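Peptidyl tryptophan dihydroxylase (Pseudomonas putida, PDB 7CTQ) acts as an FAD-dependent monooxygenase that dihydroxylates a peptidyl tryptophan, a step essential for biogenesis of the tryptophylquinone cofactor. Local coordinates at residues P286-T291 / Q304-R309; N290-L293 / R298-L301. All blocks are in the same frame, centred on the assembly; numbering follows the deposited sequence.

Both interactions join the same two consecutive helices, 285-294 and 299-327, and their centres lie about 7 Å apart. Along the chain, 286-291 and 290-293 come first on the shorter helix, sharing Asn290 and Thr291. The chain then turns, and 298-301 precedes 304-309 on the long helix. Interaction 2 therefore closes the hairpin next to its turn, and interaction 1 joins the helices farther from it. Both are apolar, and no hydrogen bond crosses either of them. Together they join helix 285-294 to the start of helix 299-327, and both lie on the same side of the chain's centre.

Interaction 1: residues P286-T291 / Q304-R309; sequences PVVINT and QFHQQR
The rings of Phe305 and His306 both stand oblique to one methyl group, CG2 of Val288, which lies neither over a face nor at an edge of either. The methyl reaches Phe305 at ring atom CD1 and His306 at CB. The Phe305 side chain also touches Pro364 and Leu366 of strand 359-367. The His306 side chain touches Ile258 of strand 257-259. This is an antiparallel helical hairpin in a flavoprotein monooxygenase, between helix 285-294 and the start of helix 299-327. Its backbones come nearest at Val288 and His306, whose CA atoms are 6.9 Å apart.

On the 286-291 side Val288 alone makes the contact, which is apolar. CG2 lies 3.9 Å from Phe305 CD1 and 4.1 Å from His306 CB. The other methyl, CG1, is 4.2 Å from His306 CB, so the fork of the valine meets the root of the histidine side chain. Phe305 holds CG anti to the backbone N, and this chi1 of -174° carries its ring toward Val288 CG2. The polar end of His306 is used elsewhere: NE2 bonds to Arg259 O. The His306 side chain is about 11 Å from the bound FAD, so the contact is set back from the flavin.

One turn of the shorter helix carries a further bond. Val287 O accepts from Thr291 N at 2.9 Å and from Thr291 OG1 at 2.7 Å, the two donors approaching from opposite faces of the carbonyl plane.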
loop_
_atom_site.group_PDB
_atom_site.type_symbol
_atom_site.label_atom_id
_atom_site.label_comp_id
_atom_site.label_asym_id
_atom_site.label_seq_id
_atom_site.Cartn_x
_atom_site.Cartn_y
_atom_site.Cartn_z
ATOM N N PRO A 286 4.320 -0.262 -13.987
ATOM C CA PRO A 286 4.355 -0.091 -15.452
ATOM C C PRO A 286 5.720 -0.337 -16.086
ATOM O O PRO A 286 5.770 -0.914 -17.178
ATOM C CB PRO A 286 3.878 1.358 -15.646
ATOM C CG PRO A 286 3.000 1.612 -14.487
ATOM C CD PRO A 286 3.644 0.879 -13.334
ATOM N N VAL A 287 6.834 0.057 -15.453
ATOM C CA VAL A 287 8.110 -0.223 -16.104
ATOM C C VAL A 287 8.433 -1.714 -16.037
ATOM O O VAL A 287 9.128 -2.246 -16.920
ATOM C CB VAL A 287 9.268 0.625 -15.532
ATOM C CG1 VAL A 287 9.188 2.075 -16.029
ATOM C CG2 VAL A 287 9.287 0.571 -14.009
ATOM N N VAL A 288 7.978 -2.409 -14.994
ATOM C CA VAL A 288 8.218 -3.850 -14.933
ATOM C C VAL A 288 7.474 -4.534 -16.076
ATOM O O VAL A 288 8.043 -5.340 -16.826
ATOM C CB VAL A 288 7.817 -4.410 -13.552
ATOM C CG1 VAL A 288 7.828 -5.943 -13.549
ATOM C CG2 VAL A 288 8.786 -3.886 -12.449
ATOM N N ILE A 289 6.197 -4.180 -16.247
ATOM C CA ILE A 289 5.395 -4.689 -17.365
ATOM C C ILE A 289 6.052 -4.342 -18.698
ATOM O O ILE A 289 6.184 -5.188 -19.591
ATOM C CB ILE A 289 3.964 -4.134 -17.260
ATOM C CG1 ILE A 289 3.339 -4.602 -15.944
ATOM C CG2 ILE A 289 3.086 -4.538 -18.470
ATOM C CD1 ILE A 289 2.048 -3.911 -15.574
ATOM N N ASN A 290 6.478 -3.085 -18.847
ATOM C CA ASN A 290 7.137 -2.646 -20.071
ATOM C C ASN A 290 8.350 -3.515 -20.388
ATOM O O ASN A 290 8.589 -3.873 -21.554
ATOM C CB ASN A 290 7.533 -1.169 -19.932
ATOM C CG ASN A 290 8.113 -0.597 -21.201
ATOM O OD1 ASN A 290 7.494 -0.663 -22.268
ATOM N ND2 ASN A 290 9.317 -0.029 -21.100
ATOM N N THR A 291 9.110 -3.896 -19.359
ATOM C CA THR A 291 10.222 -4.812 -19.575
ATOM C C THR A 291 9.716 -6.195 -19.960
ATOM O O THR A 291 10.245 -6.818 -20.887
ATOM C CB THR A 291 11.103 -4.888 -18.329
ATOM O OG1 THR A 291 11.354 -3.558 -17.843
ATOM C CG2 THR A 291 12.448 -5.576 -18.666
ATOM N N GLN A 304 12.602 -10.001 -10.364
ATOM C CA GLN A 304 13.333 -9.735 -9.131
ATOM C C GLN A 304 13.157 -8.286 -8.700
ATOM O O GLN A 304 12.983 -7.996 -7.511
ATOM C CB GLN A 304 14.811 -10.068 -9.319
ATOM C CG GLN A 304 15.637 -9.820 -8.047
ATOM C CD GLN A 304 17.123 -10.055 -8.249
ATOM O OE1 GLN A 304 17.518 -10.784 -9.149
ATOM N NE2 GLN A 304 17.956 -9.431 -7.404
ATOM N N PHE A 305 13.157 -7.360 -9.660
ATOM C CA PHE A 305 12.978 -5.956 -9.309
ATOM C C PHE A 305 11.651 -5.736 -8.584
ATOM O O PHE A 305 11.601 -5.059 -7.546
ATOM C CB PHE A 305 13.068 -5.080 -10.568
ATOM C CG PHE A 305 13.034 -3.617 -10.268
ATOM C CD1 PHE A 305 11.820 -2.942 -10.175
ATOM C CD2 PHE A 305 14.212 -2.921 -10.038
ATOM C CE1 PHE A 305 11.774 -1.593 -9.851
ATOM C CE2 PHE A 305 14.181 -1.560 -9.730
ATOM C CZ PHE A 305 12.958 -0.898 -9.626
ATOM N N HIS A 306 10.568 -6.319 -9.095
ATOM C CA HIS A 306 9.263 -6.098 -8.478
ATOM C C HIS A 306 9.148 -6.793 -7.121
ATOM O O HIS A 306 8.672 -6.192 -6.153
ATOM C CB HIS A 306 8.140 -6.565 -9.411
ATOM C CG HIS A 306 6.777 -6.141 -8.960
ATOM N ND1 HIS A 306 6.419 -4.816 -8.825
ATOM C CD2 HIS A 306 5.688 -6.865 -8.603
ATOM C CE1 HIS A 306 5.168 -4.743 -8.398
ATOM N NE2 HIS A 306 4.700 -5.974 -8.267
ATOM N N GLN A 307 9.551 -8.066 -7.044
ATOM C CA GLN A 307 9.468 -8.797 -5.782
ATOM C C GLN A 307 10.206 -8.060 -4.675
ATOM O O GLN A 307 9.661 -7.826 -3.593
ATOM C CB GLN A 307 10.060 -10.197 -5.937
ATOM C CG GLN A 307 9.196 -11.204 -6.638
ATOM C CD GLN A 307 10.033 -12.280 -7.293
ATOM O OE1 GLN A 307 10.979 -12.796 -6.695
ATOM N NE2 GLN A 307 9.722 -12.588 -8.545
ATOM N N GLN A 308 11.460 -7.699 -4.932
ATOM C CA GLN A 308 12.282 -7.102 -3.887
ATOM C C GLN A 308 11.788 -5.713 -3.495
ATOM O O GLN A 308 11.824 -5.354 -2.310
ATOM C CB GLN A 308 13.738 -7.075 -4.348
ATOM C CG GLN A 308 14.275 -8.487 -4.584
ATOM C CD GLN A 308 15.748 -8.484 -4.927
ATOM O OE1 GLN A 308 16.229 -7.591 -5.612
ATOM N NE2 GLN A 308 16.475 -9.475 -4.433
ATOM N N ARG A 309 11.312 -4.919 -4.456
ATOM C CA ARG A 309 10.693 -3.642 -4.106
ATOM C C ARG A 309 9.470 -3.855 -3.216
ATOM O O ARG A 309 9.328 -3.210 -2.168
ATOM C CB ARG A 309 10.310 -2.861 -5.371
ATOM C CG ARG A 309 9.434 -1.624 -5.082
ATOM C CD ARG A 309 9.190 -0.737 -6.319
ATOM N NE ARG A 309 8.195 0.309 -6.052
ATOM C CZ ARG A 309 8.468 1.446 -5.408
ATOM N NH1 ARG A 309 9.698 1.682 -4.967
ATOM N NH2 ARG A 309 7.517 2.348 -5.204
#

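Interaction 2: residues N290-L293 / R298-L301; sequences NTLL and RAGL
The turn end of an antiparallel helical hairpin brings Leu292 of helix 285-294 against Ala299, in the first turn of helix 299-327. Arg298 stands at the N-cap position of the second helix. The backbones are close here: the CA atoms of Leu292 and Ala299 are 5.4 Å apart, consistent with the small side chain of Ala299.

The nearest side-chain contact is apolar. Leu292 CD2 lies 3.6 Å from Ala299 CB and 3.7 Å from Ala299 CA, so one leucine methyl rests on CB and CA of Ala299. The Leu292 side chain starts beside its backbone N, with chi1 -73°. CD1 continues the chain, while the side branch CD2 turns to Ala299. The methyl reaches the alanine although the CB bond does not point straight at 298-301.

A second, looser touch joins Thr291 and Arg298. Thr291 CG2 is 4.1 Å from Arg298 CB, and the two side chains pass at a slant. The threonine methyl turns to the arginine, while OG1 bonds to Val371 N of strand 370-378 as well as to its own helix. Only the aliphatic base of Arg298 takes part. In one of its two conformers the chain leads away, and NH1 forms a salt bridge with Asp372 OD1.

Around this turn, Leu292 also packs on Phe137 of strand 137-140 and on Val253, and Ala299 touches Gln255. Thr291 lies on Leu370, and Leu301 rests on Val371 and Glu373. The turn thus sits between the mixed sheet that holds strand 137-140 and strand 370-378.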
loop_
_atom_site.group_PDB
_atom_site.type_symbol
_atom_site.label_atom_id
_atom_site.label_comp_id
_atom_site.label_asym_id
_atom_site.label_seq_id
_atom_site.Cartn_x
_atom_site.Cartn_y
_atom_site.Cartn_z
ATOM N N ASN A 290 6.478 -3.085 -18.847
ATOM C CA ASN A 290 7.137 -2.646 -20.071
ATOM C C ASN A 290 8.350 -3.515 -20.388
ATOM O O ASN A 290 8.589 -3.873 -21.554
ATOM C CB ASN A 290 7.533 -1.169 -19.932
ATOM C CG ASN A 290 8.113 -0.597 -21.201
ATOM O OD1 ASN A 290 7.494 -0.663 -22.268
ATOM N ND2 ASN A 290 9.317 -0.029 -21.100
ATOM N N THR A 291 9.110 -3.896 -19.359
ATOM C CA THR A 291 10.222 -4.812 -19.575
ATOM C C THR A 291 9.716 -6.195 -19.960
ATOM O O THR A 291 10.245 -6.818 -20.887
ATOM C CB THR A 291 11.103 -4.888 -18.329
ATOM O OG1 THR A 291 11.354 -3.558 -17.843
ATOM C CG2 THR A 291 12.448 -5.576 -18.666
ATOM N N LEU A 292 8.670 -6.670 -19.289
ATOM C CA LEU A 292 8.192 -8.017 -19.544
ATOM C C LEU A 292 7.702 -8.164 -20.982
ATOM O O LEU A 292 7.785 -9.257 -21.559
ATOM C CB LEU A 292 7.085 -8.367 -18.545
ATOM C CG LEU A 292 7.555 -8.631 -17.099
ATOM C CD1 LEU A 292 6.382 -8.863 -16.179
ATOM C CD2 LEU A 292 8.516 -9.813 -17.021
ATOM N N LEU A 293 7.228 -7.068 -21.583
ATOM C CA LEU A 293 6.646 -7.069 -22.924
ATOM C C LEU A 293 7.644 -6.704 -24.017
ATOM O O LEU A 293 7.641 -7.342 -25.075
ATOM C CB LEU A 293 5.455 -6.112 -22.969
ATOM C CG LEU A 293 4.302 -6.534 -22.055
ATOM C CD1 LEU A 293 3.226 -5.474 -21.992
ATOM C CD2 LEU A 293 3.718 -7.862 -22.507
ATOM N N ARG A 298 14.563 -10.416 -20.416
ATOM C CA ARG A 298 14.966 -9.853 -19.134
ATOM C C ARG A 298 13.895 -10.021 -18.058
ATOM O O ARG A 298 13.892 -9.279 -17.071
ATOM C CB ARG A 298 15.329 -8.376 -19.309
ATOM C CG ARG A 298 16.206 -8.118 -20.524
ATOM C CD ARG A 298 16.970 -6.808 -20.421
ATOM N NE ARG A 298 18.366 -7.000 -20.017
ATOM C CZ ARG A 298 19.318 -6.085 -20.173
ATOM N NH1 ARG A 298 20.555 -6.338 -19.770
ATOM N NH2 ARG A 298 19.036 -4.921 -20.740
ATOM N N ALA A 299 12.993 -10.992 -18.225
ATOM C CA ALA A 299 11.932 -11.204 -17.244
ATOM C C ALA A 299 12.488 -11.550 -15.859
ATOM O O ALA A 299 11.908 -11.166 -14.837
ATOM C CB ALA A 299 10.995 -12.315 -17.727
ATOM N N GLY A 300 13.571 -12.329 -15.799
ATOM C CA GLY A 300 14.147 -12.642 -14.501
ATOM C C GLY A 300 14.504 -11.386 -13.727
ATOM O O GLY A 300 14.137 -11.232 -12.556
ATOM N N LEU A 301 15.210 -10.459 -14.383
ATOM C CA LEU A 301 15.559 -9.199 -13.734
ATOM C C LEU A 301 14.314 -8.416 -13.369
ATOM O O LEU A 301 14.200 -7.893 -12.255
ATOM C CB LEU A 301 16.451 -8.360 -14.641
ATOM C CG LEU A 301 17.850 -8.886 -14.951
ATOM C CD1 LEU A 301 18.497 -8.045 -16.059
ATOM C CD2 LEU A 301 18.702 -8.894 -13.686
#